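Local coordinates for protein tryptophan--tRNA ligase (Mycoplasma pneumoniae, PDB 2YY5) that probably catalyses the ATP-dependent attachment of tryptophan to tRNA(Trp), working as a homodimeric class I aminoacyl-tRNA synthetase, at residues B[84-89]-B[323-328]; B[38-43]-B[78-83]; B[194-199]-B[228-233]; B[236-241]-B[250-255]. The protein carries 1 engineered substitution. All blocks are in the same frame, centred on the assembly; numbering follows the deposited sequence.

Contact 1. Residues B[84-89]-B[323-328]; sequences SDLLEH and NQAQAT
Polar contact between 84-89 and 323-328 centres on the amide nitrogen of Gln326, which faces the Glu88 carboxylate. Gln326 NE2 lies 3.3 Å from Glu88 OE2 and 3.5 Å from Glu88 OE1, so both bonds are weak, and the two flat groups are turned 68° against each other. The nitrogen gets this far because Gln326 CG stands anti to the backbone N (chi1 -166°) and the chain beyond stays extended. Glu88 OE1 also has a long, weak ion pair with Arg330.

Water supplies a second polar link. Water 1 donates to Asp85 O at 2.9 Å, accepts from Leu87 N at 3.3 Å, and accepts weakly from Gln326 NE2. Here the chain leaves strand 78-82 of the Rossmann-type catalytic domain and turns into helix 87-98, and helix 311-340 packs against this turn.

The apolar part falls to one methyl group: Leu86 CD2 meets Ala325 CB at 4.0 Å and Gln326 CB at 4.1 Å. Phe81 and Tyr146 pack on both Leu86 and Ala325. The dimer interface adjoins the same turn: Leu87 packs on Leu87 of the second subunit, and Asp85 OD2 accepts a hydrogen bond from Ser344 N of that subunit.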
loop_
_atom_site.group_PDB
_atom_site.type_symbol
_atom_site.label_atom_id
_atom_site.label_comp_id
_atom_site.label_asym_id
_atom_site.label_seq_id
_atom_site.Cartn_x
_atom_site.Cartn_y
_atom_site.Cartn_z
ATOM N N SER B 84 0.452 5.291 -11.680
ATOM C CA SER B 84 0.425 3.837 -11.739
ATOM C C SER B 84 1.510 3.216 -12.626
ATOM O O SER B 84 1.755 2.010 -12.535
ATOM C CB SER B 84 -0.961 3.354 -12.206
ATOM O OG SER B 84 -1.216 3.691 -13.565
ATOM N N ASP B 85 2.146 4.011 -13.491
ATOM C CA ASP B 85 3.196 3.473 -14.365
ATOM C C ASP B 85 4.463 3.168 -13.582
ATOM O O ASP B 85 5.361 2.491 -14.083
ATOM C CB ASP B 85 3.536 4.451 -15.495
ATOM C CG ASP B 85 2.658 4.264 -16.723
ATOM O OD1 ASP B 85 2.591 5.200 -17.546
ATOM O OD2 ASP B 85 2.049 3.185 -16.880
ATOM N N LEU B 86 4.534 3.682 -12.356
ATOM C CA LEU B 86 5.687 3.457 -11.498
ATOM C C LEU B 86 5.399 2.658 -10.221
ATOM O O LEU B 86 4.845 3.179 -9.258
ATOM C CB LEU B 86 6.326 4.795 -11.102
ATOM C CG LEU B 86 7.105 5.559 -12.171
ATOM C CD1 LEU B 86 6.152 6.027 -13.261
ATOM C CD2 LEU B 86 7.821 6.748 -11.531
ATOM N N LEU B 87 5.789 1.394 -10.206
ATOM C CA LEU B 87 5.604 0.583 -9.013
ATOM C C LEU B 87 6.290 1.240 -7.808
ATOM O O LEU B 87 5.954 0.938 -6.655
ATOM C CB LEU B 87 6.184 -0.818 -9.236
ATOM C CG LEU B 87 5.278 -1.877 -9.878
ATOM C CD1 LEU B 87 4.152 -1.231 -10.654
ATOM C CD2 LEU B 87 6.116 -2.763 -10.760
ATOM N N GLU B 88 7.252 2.131 -8.069
ATOM C CA GLU B 88 7.967 2.813 -6.989
ATOM C C GLU B 88 7.015 3.600 -6.105
ATOM O O GLU B 88 7.291 3.822 -4.934
ATOM C CB GLU B 88 9.033 3.776 -7.532
ATOM C CG GLU B 88 10.314 3.127 -8.050
ATOM C CD GLU B 88 10.118 2.504 -9.411
ATOM O OE1 GLU B 88 11.080 1.930 -9.962
ATOM O OE2 GLU B 88 8.991 2.597 -9.935
ATOM N N HIS B 89 5.891 4.025 -6.666
ATOM C CA HIS B 89 4.925 4.785 -5.895
ATOM C C HIS B 89 4.237 3.921 -4.853
ATOM O O HIS B 89 4.173 4.297 -3.689
ATOM C CB HIS B 89 3.923 5.454 -6.833
ATOM C CG HIS B 89 4.439 6.724 -7.431
ATOM N ND1 HIS B 89 4.289 7.947 -6.815
ATOM C CD2 HIS B 89 5.197 6.949 -8.531
ATOM C CE1 HIS B 89 4.937 8.870 -7.508
ATOM N NE2 HIS B 89 5.498 8.288 -8.552
ATOM N N ASN B 323 9.707 7.107 -17.882
ATOM C CA ASN B 323 11.130 6.856 -17.797
ATOM C C ASN B 323 11.852 7.928 -17.009
ATOM O O ASN B 323 12.652 7.619 -16.129
ATOM C CB ASN B 323 11.731 6.749 -19.196
ATOM C CG ASN B 323 11.177 5.578 -19.964
ATOM O OD1 ASN B 323 10.951 4.507 -19.396
ATOM N ND2 ASN B 323 10.964 5.765 -21.262
ATOM N N GLN B 324 11.560 9.187 -17.323
ATOM C CA GLN B 324 12.203 10.309 -16.660
ATOM C C GLN B 324 11.930 10.314 -15.162
ATOM O O GLN B 324 12.854 10.378 -14.358
ATOM C CB GLN B 324 11.739 11.626 -17.294
ATOM C CG GLN B 324 12.435 12.860 -16.731
ATOM C CD GLN B 324 12.066 14.153 -17.454
ATOM O OE1 GLN B 324 12.581 15.228 -17.123
ATOM N NE2 GLN B 324 11.176 14.058 -18.442
ATOM N N ALA B 325 10.659 10.236 -14.791
ATOM C CA ALA B 325 10.270 10.235 -13.388
ATOM C C ALA B 325 10.889 9.037 -12.686
ATOM O O ALA B 325 11.370 9.123 -11.555
ATOM C CB ALA B 325 8.749 10.181 -13.271
ATOM N N GLN B 326 10.870 7.910 -13.373
ATOM C CA GLN B 326 11.409 6.691 -12.818
ATOM C C GLN B 326 12.910 6.819 -12.598
ATOM O O GLN B 326 13.487 6.090 -11.800
ATOM C CB GLN B 326 11.089 5.535 -13.753
ATOM C CG GLN B 326 11.283 4.178 -13.148
ATOM C CD GLN B 326 10.490 3.131 -13.885
ATOM O OE1 GLN B 326 10.546 3.044 -15.113
ATOM N NE2 GLN B 326 9.739 2.327 -13.141
ATOM N N ALA B 327 13.537 7.762 -13.292
ATOM C CA ALA B 327 14.974 7.975 -13.152
ATOM C C ALA B 327 15.315 8.422 -11.732
ATOM O O ALA B 327 16.245 7.899 -11.114
ATOM C CB ALA B 327 15.453 9.014 -14.153
ATOM N N THR B 328 14.566 9.389 -11.211
ATOM C CA THR B 328 14.829 9.852 -9.857
ATOM C C THR B 328 14.086 9.036 -8.788
ATOM O O THR B 328 14.542 8.948 -7.650
ATOM C CB THR B 328 14.526 11.370 -9.701
ATOM O OG1 THR B 328 13.744 11.591 -8.521
ATOM C CG2 THR B 328 13.807 11.909 -10.922
HETATM O O HOH W 1 7.199 0.505 -13.035
#

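Contact 2. Residues B[38-43]-B[78-83]; sequences LFVFVA and ACLFLQ
Strands 38-42 and 78-82 run parallel, 23° apart in direction, as neighbours in the Rossmann-type nucleotide-binding fold of class I synthetases. The chain between them, which includes helix 54-71, makes a beta-alpha-beta crossover. From Val40 on the ladder is regular: Val40 N donates to Cys79 O (2.8 Å), Phe81 N to Val40 O (3.0 Å) and Val42 N to Phe81 O (2.9 Å), and strand 6-11 bonds to the other edge of 38-43.

All twelve residues are buried, so the contrast lies between closer and looser packing. The close part is on the Phe39, Phe41 and Phe81 face. Phe41 and Phe81 both hold CG between the backbone N and the carbonyl carbon (chi1 65° and 66°), and their side chains run side by side. Phe41 CB thereby sits over the Phe81 ring, 3.3 Å from its centroid, as a CH-pi contact, and Phe41 itself touches the bound tryptophanyl-adenylate analogue.

On the other face the fit is looser toward the strand starts: Leu38 CB meets Ala78 CB at 4.1 Å, and Val40 CG1 meets Leu80 CD1 at 4.2 Å. Past the strands, Gln83 OE1 accepts from Leu45 N, while Gln83 CB lies 3.7 Å from Phe41 CD2.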
loop_
_atom_site.group_PDB
_atom_site.type_symbol
_atom_site.label_atom_id
_atom_site.label_comp_id
_atom_site.label_asym_id
_atom_site.label_seq_id
_atom_site.Cartn_x
_atom_site.Cartn_y
_atom_site.Cartn_z
ATOM N N LEU B 38 10.381 20.662 -12.906
ATOM C CA LEU B 38 9.020 20.298 -12.551
ATOM C C LEU B 38 8.587 18.870 -12.824
ATOM O O LEU B 38 8.843 18.312 -13.889
ATOM C CB LEU B 38 8.048 21.272 -13.233
ATOM C CG LEU B 38 6.536 21.021 -13.122
ATOM C CD1 LEU B 38 6.103 21.085 -11.653
ATOM C CD2 LEU B 38 5.782 22.069 -13.952
ATOM N N PHE B 39 7.920 18.296 -11.830
ATOM C CA PHE B 39 7.393 16.946 -11.900
ATOM C C PHE B 39 5.903 17.049 -11.677
ATOM O O PHE B 39 5.458 17.662 -10.705
ATOM C CB PHE B 39 8.004 16.069 -10.808
ATOM C CG PHE B 39 9.373 15.568 -11.137
ATOM C CD1 PHE B 39 9.538 14.479 -11.984
ATOM C CD2 PHE B 39 10.502 16.195 -10.614
ATOM C CE1 PHE B 39 10.808 14.019 -12.306
ATOM C CE2 PHE B 39 11.778 15.745 -10.929
ATOM C CZ PHE B 39 11.933 14.654 -11.775
ATOM N N VAL B 40 5.140 16.457 -12.587
ATOM C CA VAL B 40 3.690 16.458 -12.504
ATOM C C VAL B 40 3.159 15.081 -12.900
ATOM O O VAL B 40 3.623 14.484 -13.877
ATOM C CB VAL B 40 3.094 17.514 -13.446
ATOM C CG1 VAL B 40 1.575 17.576 -13.280
ATOM C CG2 VAL B 40 3.722 18.846 -13.157
ATOM N N PHE B 41 2.185 14.572 -12.157
ATOM C CA PHE B 41 1.637 13.266 -12.488
ATOM C C PHE B 41 0.127 13.155 -12.295
ATOM O O PHE B 41 -0.489 13.911 -11.532
ATOM C CB PHE B 41 2.337 12.159 -11.676
ATOM C CG PHE B 41 2.109 12.251 -10.189
ATOM C CD1 PHE B 41 2.906 13.074 -9.393
ATOM C CD2 PHE B 41 1.081 11.527 -9.585
ATOM C CE1 PHE B 41 2.684 13.178 -8.014
ATOM C CE2 PHE B 41 0.849 11.622 -8.207
ATOM C CZ PHE B 41 1.652 12.448 -7.422
ATOM N N VAL B 42 -0.454 12.205 -13.017
ATOM C CA VAL B 42 -1.873 11.920 -12.948
ATOM C C VAL B 42 -1.962 10.912 -11.811
ATOM O O VAL B 42 -1.535 9.772 -11.949
ATOM C CB VAL B 42 -2.354 11.281 -14.266
ATOM C CG1 VAL B 42 -3.824 10.862 -14.156
ATOM C CG2 VAL B 42 -2.149 12.264 -15.405
ATOM N N ALA B 43 -2.508 11.341 -10.682
ATOM C CA ALA B 43 -2.604 10.485 -9.510
ATOM C C ALA B 43 -3.744 9.443 -9.539
ATOM O O ALA B 43 -4.655 9.477 -8.709
ATOM C CB ALA B 43 -2.709 11.364 -8.268
ATOM N N ALA B 78 9.176 20.022 -18.736
ATOM C CA ALA B 78 8.750 19.356 -17.511
ATOM C C ALA B 78 8.614 17.843 -17.684
ATOM O O ALA B 78 8.854 17.308 -18.764
ATOM C CB ALA B 78 7.420 19.947 -17.048
ATOM N N CYS B 79 8.233 17.165 -16.601
ATOM C CA CYS B 79 8.039 15.720 -16.597
ATOM C C CYS B 79 6.599 15.405 -16.213
ATOM O O CYS B 79 6.185 15.676 -15.088
ATOM C CB CYS B 79 8.972 15.055 -15.589
ATOM S SG CYS B 79 8.676 13.285 -15.412
ATOM N N LEU B 80 5.842 14.837 -17.146
ATOM C CA LEU B 80 4.444 14.497 -16.899
ATOM C C LEU B 80 4.262 12.983 -17.003
ATOM O O LEU B 80 4.463 12.403 -18.065
ATOM C CB LEU B 80 3.552 15.214 -17.920
ATOM C CG LEU B 80 2.065 14.847 -18.004
ATOM C CD1 LEU B 80 1.348 15.128 -16.679
ATOM C CD2 LEU B 80 1.435 15.649 -19.145
ATOM N N PHE B 81 3.880 12.344 -15.902
ATOM C CA PHE B 81 3.717 10.896 -15.908
ATOM C C PHE B 81 2.436 10.387 -15.251
ATOM O O PHE B 81 1.688 11.154 -14.658
ATOM C CB PHE B 81 4.931 10.248 -15.242
ATOM C CG PHE B 81 5.067 10.556 -13.769
ATOM C CD1 PHE B 81 4.756 9.591 -12.812
ATOM C CD2 PHE B 81 5.585 11.778 -13.342
ATOM C CE1 PHE B 81 4.973 9.831 -11.451
ATOM C CE2 PHE B 81 5.807 12.028 -11.979
ATOM C CZ PHE B 81 5.503 11.051 -11.034
ATOM N N LEU B 82 2.190 9.081 -15.374
ATOM C CA LEU B 82 1.013 8.458 -14.775
ATOM C C LEU B 82 1.481 7.662 -13.568
ATOM O O LEU B 82 2.219 6.688 -13.710
ATOM C CB LEU B 82 0.320 7.521 -15.767
ATOM C CG LEU B 82 -0.942 6.860 -15.203
ATOM C CD1 LEU B 82 -2.007 7.928 -15.064
ATOM C CD2 LEU B 82 -1.440 5.736 -16.106
ATOM N N GLN B 83 1.049 8.093 -12.384
ATOM C CA GLN B 83 1.418 7.462 -11.120
ATOM C C GLN B 83 1.486 5.929 -11.153
ATOM O O GLN B 83 2.468 5.334 -10.715
ATOM C CB GLN B 83 0.445 7.924 -10.023
ATOM C CG GLN B 83 0.737 7.385 -8.629
ATOM C CD GLN B 83 -0.250 7.898 -7.599
ATOM O OE1 GLN B 83 -1.391 8.209 -7.925
ATOM N NE2 GLN B 83 0.180 7.970 -6.345
#

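Contact 3. Residues B[194-199]-B[228-233]; sequences MDLFDP and RQATTD
Thr231 joins the two loops chiefly through its backbone. Thr231 N donates to Leu196 O at 3.0 Å with an N-H...O angle of 149°, approaching nearly along the C=O axis. A second bond, from Thr231 OG1 to Phe197 O at 2.9 Å, is doubtful, because that carbonyl oxygen sits too close to a neighbouring atom for its place to be sure. Apolar contact is slight: Leu196 CD2 is 4.2 Å from Ala230 CB.

Water 2 lies 3.1 Å from Leu196 O and 2.9 Å from Thr231 O, placed to bridge them.

Behind these carbonyls, Asp195 sets the turn. Its OD1 accepts from Phe197 N at 2.7 Å and from Asp198 N at 2.8 Å, the donors arriving from opposite faces of the carboxylate plane; the first bond makes an Asx turn. A backbone bond between Asp195 and Lys201 links the turn to the chain just before the KMSKS motif, predicted to bind ATP, whose Met203 lies near Leu196.

The 228-233 loop leaves helix 220-228 and is flanked by helix 246-259, through Met251 against Ala230, and by helix 284-308, whose Lys288 NZ bonds Ala230 O.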
loop_
_atom_site.group_PDB
_atom_site.type_symbol
_atom_site.label_atom_id
_atom_site.label_comp_id
_atom_site.label_asym_id
_atom_site.label_seq_id
_atom_site.Cartn_x
_atom_site.Cartn_y
_atom_site.Cartn_z
ATOM N N MET B 194 -14.024 29.418 -4.533
ATOM C CA MET B 194 -15.269 29.034 -3.876
ATOM C C MET B 194 -16.389 28.593 -4.821
ATOM O O MET B 194 -16.391 28.902 -6.010
ATOM C CB MET B 194 -15.762 30.182 -2.994
ATOM C CG MET B 194 -14.709 30.733 -2.035
ATOM S SD MET B 194 -13.948 29.490 -0.957
ATOM C CE MET B 194 -12.534 30.460 -0.327
ATOM N N ASP B 195 -17.337 27.848 -4.264
ATOM C CA ASP B 195 -18.488 27.346 -4.997
ATOM C C ASP B 195 -19.370 28.539 -5.392
ATOM O O ASP B 195 -19.654 29.395 -4.559
ATOM C CB ASP B 195 -19.243 26.367 -4.090
ATOM C CG ASP B 195 -20.435 25.739 -4.765
ATOM O OD1 ASP B 195 -21.452 26.442 -4.948
ATOM O OD2 ASP B 195 -20.354 24.539 -5.108
ATOM N N LEU B 196 -19.793 28.593 -6.658
ATOM C CA LEU B 196 -20.619 29.696 -7.148
ATOM C C LEU B 196 -22.024 29.791 -6.552
ATOM O O LEU B 196 -22.618 30.868 -6.549
ATOM C CB LEU B 196 -20.726 29.651 -8.676
ATOM C CG LEU B 196 -19.493 30.081 -9.479
ATOM C CD1 LEU B 196 -19.867 30.202 -10.946
ATOM C CD2 LEU B 196 -18.980 31.417 -8.971
ATOM N N PHE B 197 -22.560 28.676 -6.065
ATOM C CA PHE B 197 -23.894 28.663 -5.461
ATOM C C PHE B 197 -23.834 28.901 -3.946
ATOM O O PHE B 197 -24.675 29.606 -3.376
ATOM C CB PHE B 197 -24.592 27.336 -5.740
ATOM C CG PHE B 197 -25.821 27.121 -4.908
ATOM C CD1 PHE B 197 -26.953 27.907 -5.092
ATOM C CD2 PHE B 197 -25.832 26.153 -3.908
ATOM C CE1 PHE B 197 -28.074 27.731 -4.295
ATOM C CE2 PHE B 197 -26.949 25.970 -3.104
ATOM C CZ PHE B 197 -28.071 26.760 -3.296
ATOM N N ASP B 198 -22.854 28.285 -3.299
ATOM C CA ASP B 198 -22.654 28.454 -1.866
ATOM C C ASP B 198 -21.195 28.860 -1.684
ATOM O O ASP B 198 -20.324 28.021 -1.472
ATOM C CB ASP B 198 -22.922 27.154 -1.116
ATOM C CG ASP B 198 -22.718 27.302 0.384
ATOM O OD1 ASP B 198 -22.273 28.386 0.824
ATOM O OD2 ASP B 198 -22.996 26.335 1.119
ATOM N N PRO B 199 -20.912 30.162 -1.764
ATOM C CA PRO B 199 -19.548 30.668 -1.617
ATOM C C PRO B 199 -18.853 30.459 -0.264
ATOM O O PRO B 199 -17.717 30.907 -0.077
ATOM C CB PRO B 199 -19.691 32.139 -2.005
ATOM C CG PRO B 199 -21.066 32.461 -1.565
ATOM C CD PRO B 199 -21.860 31.265 -2.001
ATOM N N ARG B 228 -24.415 33.641 -14.163
ATOM C CA ARG B 228 -25.527 34.571 -14.024
ATOM C C ARG B 228 -26.287 34.313 -12.732
ATOM O O ARG B 228 -26.881 35.221 -12.166
ATOM C CB ARG B 228 -26.500 34.419 -15.187
ATOM C CG ARG B 228 -27.667 35.387 -15.123
ATOM C CD ARG B 228 -27.391 36.587 -15.995
ATOM N NE ARG B 228 -27.218 36.160 -17.380
ATOM C CZ ARG B 228 -26.892 36.965 -18.384
ATOM N NH1 ARG B 228 -26.759 36.475 -19.610
ATOM N NH2 ARG B 228 -26.695 38.255 -18.163
ATOM N N GLN B 229 -26.268 33.063 -12.281
ATOM C CA GLN B 229 -26.968 32.653 -11.067
ATOM C C GLN B 229 -26.081 32.630 -9.825
ATOM O O GLN B 229 -26.536 32.247 -8.744
ATOM C CB GLN B 229 -27.549 31.248 -11.237
ATOM C CG GLN B 229 -28.381 31.010 -12.474
ATOM C CD GLN B 229 -28.670 29.532 -12.657
ATOM O OE1 GLN B 229 -27.751 28.720 -12.809
ATOM N NE2 GLN B 229 -29.946 29.169 -12.629
ATOM N N ALA B 230 -24.814 33.004 -9.976
ATOM C CA ALA B 230 -23.890 32.999 -8.842
ATOM C C ALA B 230 -24.471 33.803 -7.690
ATOM O O ALA B 230 -24.856 34.960 -7.867
ATOM C CB ALA B 230 -22.535 33.580 -9.259
ATOM N N THR B 231 -24.536 33.191 -6.512
ATOM C CA THR B 231 -25.078 33.872 -5.345
ATOM C C THR B 231 -24.157 35.017 -4.914
ATOM O O THR B 231 -22.943 34.845 -4.797
ATOM C CB THR B 231 -25.283 32.887 -4.158
ATOM O OG1 THR B 231 -24.021 32.406 -3.701
ATOM C CG2 THR B 231 -26.135 31.702 -4.589
ATOM N N THR B 232 -24.743 36.194 -4.704
ATOM C CA THR B 232 -23.983 37.369 -4.287
ATOM C C THR B 232 -24.413 37.778 -2.877
ATOM O O THR B 232 -24.218 37.033 -1.920
ATOM C CB THR B 232 -24.204 38.555 -5.272
ATOM O OG1 THR B 232 -25.604 38.838 -5.377
ATOM C CG2 THR B 232 -23.671 38.215 -6.657
ATOM N N ASP B 233 -25.008 38.958 -2.756
ATOM C CA ASP B 233 -25.472 39.464 -1.469
ATOM C C ASP B 233 -26.319 40.697 -1.731
ATOM O O ASP B 233 -26.462 41.111 -2.882
ATOM C CB ASP B 233 -24.276 39.818 -0.574
ATOM C CG ASP B 233 -23.317 40.793 -1.234
ATOM O OD1 ASP B 233 -23.739 41.923 -1.554
ATOM O OD2 ASP B 233 -22.139 40.430 -1.437
HETATM O O HOH W 2 -20.848 33.311 -6.065
#

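Contact 4. Residues B[236-241]-B[250-255]; sequences NKIRFA and NMLTIL
The loop leading into helix 246-259 doubles back over that helix, so that 236-241 lies across its side in the part of the synthetase that follows the KMSKS motif. The contact is apolar and turns on Leu252, whose side chain is met by three consecutive loop residues.

Phe240 supplies the broadest surface. Leu252 CD2 stands over one face of its ring, 3.6 Å from the centroid and 19° off the ring normal, which meets the geometry of a CH-pi contact. The methyl is offset toward the rim, and Leu252 CG comes over the same ring, 3.4 Å from Phe240 CZ. On the helix side, the next residue meets the ring differently: Thr253 CB lies in the ring plane at its edge, 3.8 Å from Phe240 CE2. Face and edge are thus engaged by successive helix residues, which probably limits how far the ring can tilt.

With chi1 at -155°, Leu252 CG points away from the backbone N, and the two methyls divide the work. While CD2 serves the aromatic ring and the Arg239 backbone, CD1 reaches Ile238 CG2 at 3.9 Å.

The loop has polar anchors outside the pair. Phe240 N donates to Glu276 OE1, and Ala241 N is bonded to Thr249 OG1, one turn before Thr253 on the helix. Ile238 also packs on Phe279 and Tyr284.

Thr253 is about 6 Å from Ile193, a predicted ATP-binding residue, side chain to side chain. The arrangement is that of a connecting loop folded onto the helix it precedes, with a leucine of the helix packed against the face of a loop phenylalanine.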
loop_
_atom_site.group_PDB
_atom_site.type_symbol
_atom_site.label_atom_id
_atom_site.label_comp_id
_atom_site.label_asym_id
_atom_site.label_seq_id
_atom_site.Cartn_x
_atom_site.Cartn_y
_atom_site.Cartn_z
ATOM N N ASN B 236 -24.802 45.366 -2.384
ATOM C CA ASN B 236 -24.465 46.056 -3.625
ATOM C C ASN B 236 -23.166 46.852 -3.569
ATOM O O ASN B 236 -23.162 48.077 -3.701
ATOM C CB ASN B 236 -25.616 46.961 -4.071
ATOM C CG ASN B 236 -25.326 47.662 -5.387
ATOM O OD1 ASN B 236 -24.778 48.763 -5.409
ATOM N ND2 ASN B 236 -25.677 47.016 -6.493
ATOM N N LYS B 237 -22.058 46.145 -3.380
ATOM C CA LYS B 237 -20.748 46.779 -3.324
ATOM C C LYS B 237 -19.697 45.802 -3.823
ATOM O O LYS B 237 -19.422 44.797 -3.170
ATOM C CB LYS B 237 -20.414 47.189 -1.891
ATOM C CG LYS B 237 -19.322 48.242 -1.806
ATOM C CD LYS B 237 -19.895 49.660 -1.855
ATOM C CE LYS B 237 -20.696 49.934 -3.127
ATOM N NZ LYS B 237 -21.423 51.238 -3.055
ATOM N N ILE B 238 -19.113 46.091 -4.982
ATOM C CA ILE B 238 -18.091 45.213 -5.543
ATOM C C ILE B 238 -16.711 45.569 -5.004
ATOM O O ILE B 238 -16.164 46.631 -5.301
ATOM C CB ILE B 238 -18.076 45.279 -7.083
ATOM C CG1 ILE B 238 -19.431 44.812 -7.630
ATOM C CG2 ILE B 238 -16.971 44.388 -7.631
ATOM C CD1 ILE B 238 -19.676 45.161 -9.087
ATOM N N ARG B 239 -16.158 44.659 -4.208
ATOM C CA ARG B 239 -14.848 44.829 -3.597
ATOM C C ARG B 239 -14.407 43.479 -3.056
ATOM O O ARG B 239 -15.199 42.534 -3.021
ATOM C CB ARG B 239 -14.938 45.815 -2.437
ATOM C CG ARG B 239 -15.862 45.353 -1.319
ATOM C CD ARG B 239 -15.872 46.358 -0.196
ATOM N NE ARG B 239 -17.217 46.591 0.312
ATOM C CZ ARG B 239 -17.616 47.746 0.833
ATOM N NH1 ARG B 239 -16.767 48.764 0.910
ATOM N NH2 ARG B 239 -18.863 47.887 1.265
ATOM N N PHE B 240 -13.151 43.390 -2.628
ATOM C CA PHE B 240 -12.636 42.149 -2.066
ATOM C C PHE B 240 -12.901 42.093 -0.565
ATOM O O PHE B 240 -12.266 42.800 0.216
ATOM C CB PHE B 240 -11.130 42.013 -2.321
ATOM C CG PHE B 240 -10.772 41.800 -3.765
ATOM C CD1 PHE B 240 -10.677 42.878 -4.642
ATOM C CD2 PHE B 240 -10.536 40.516 -4.252
ATOM C CE1 PHE B 240 -10.353 42.680 -5.989
ATOM C CE2 PHE B 240 -10.210 40.305 -5.594
ATOM C CZ PHE B 240 -10.119 41.389 -6.464
ATOM N N ALA B 241 -13.844 41.252 -0.159
ATOM C CA ALA B 241 -14.171 41.118 1.257
ATOM C C ALA B 241 -14.550 39.686 1.579
ATOM O O ALA B 241 -15.686 39.404 1.948
ATOM C CB ALA B 241 -15.312 42.060 1.633
ATOM N N ASN B 250 -15.310 36.199 -4.300
ATOM C CA ASN B 250 -14.862 35.039 -5.064
ATOM C C ASN B 250 -14.864 35.313 -6.564
ATOM O O ASN B 250 -13.869 35.072 -7.242
ATOM C CB ASN B 250 -15.762 33.841 -4.773
ATOM C CG ASN B 250 -15.238 32.558 -5.379
ATOM O OD1 ASN B 250 -15.998 31.770 -5.940
ATOM N ND2 ASN B 250 -13.937 32.333 -5.257
ATOM N N MET B 251 -15.985 35.805 -7.088
ATOM C CA MET B 251 -16.067 36.102 -8.515
ATOM C C MET B 251 -15.010 37.136 -8.887
ATOM O O MET B 251 -14.453 37.122 -9.976
ATOM C CB MET B 251 -17.455 36.641 -8.878
ATOM C CG MET B 251 -18.570 35.613 -8.799
ATOM S SD MET B 251 -20.114 36.214 -9.520
ATOM C CE MET B 251 -20.752 37.189 -8.170
ATOM N N LEU B 252 -14.731 38.030 -7.955
ATOM C CA LEU B 252 -13.762 39.086 -8.185
ATOM C C LEU B 252 -12.327 38.565 -8.285
ATOM O O LEU B 252 -11.584 38.970 -9.181
ATOM C CB LEU B 252 -13.886 40.130 -7.075
ATOM C CG LEU B 252 -13.431 41.566 -7.340
ATOM C CD1 LEU B 252 -14.036 42.107 -8.636
ATOM C CD2 LEU B 252 -13.843 42.420 -6.145
ATOM N N THR B 253 -11.924 37.667 -7.387
ATOM C CA THR B 253 -10.560 37.156 -7.459
ATOM C C THR B 253 -10.386 36.184 -8.641
ATOM O O THR B 253 -9.279 36.042 -9.166
ATOM C CB THR B 253 -10.078 36.507 -6.091
ATOM O OG1 THR B 253 -9.709 35.139 -6.295
ATOM C CG2 THR B 253 -11.151 36.588 -5.023
ATOM N N ILE B 254 -11.474 35.541 -9.073
ATOM C CA ILE B 254 -11.417 34.619 -10.214
ATOM C C ILE B 254 -11.164 35.446 -11.456
ATOM O O ILE B 254 -10.325 35.095 -12.293
ATOM C CB ILE B 254 -12.747 33.856 -10.445
ATOM C CG1 ILE B 254 -12.987 32.849 -9.318
ATOM C CG2 ILE B 254 -12.705 33.132 -11.790
ATOM C CD1 ILE B 254 -14.386 32.272 -9.307
ATOM N N LEU B 255 -11.917 36.541 -11.564
ATOM C CA LEU B 255 -11.819 37.474 -12.683
ATOM C C LEU B 255 -10.384 38.004 -12.793
ATOM O O LEU B 255 -9.820 38.059 -13.887
ATOM C CB LEU B 255 -12.790 38.652 -12.479
ATOM C CG LEU B 255 -13.402 39.383 -13.689
ATOM C CD1 LEU B 255 -13.594 40.851 -13.337
ATOM C CD2 LEU B 255 -12.511 39.274 -14.911
#

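In the fold
From the N terminus, contact 2 closes first, pairing two parallel strands across a helical crossover. Contact 1 opens directly after it, where strand 78-82 runs into helix 87-98, and closes only at helix 311-340. The two touch, Ala325 CB resting 3.5 Å from Phe81 CD2, so the C-terminal helix is tied to the catalytic sheet beside the dimer interface. Contacts 3 and 4 are nested inside the long loop closed by contact 1 and follow each other in series, joining the loop before the KMSKS motif, the chain after helix 220-228 and helix 246-259. They adjoin through Met251, but their centres lie 33 to 42 Å from those of contacts 1 and 2, across the chain's centre.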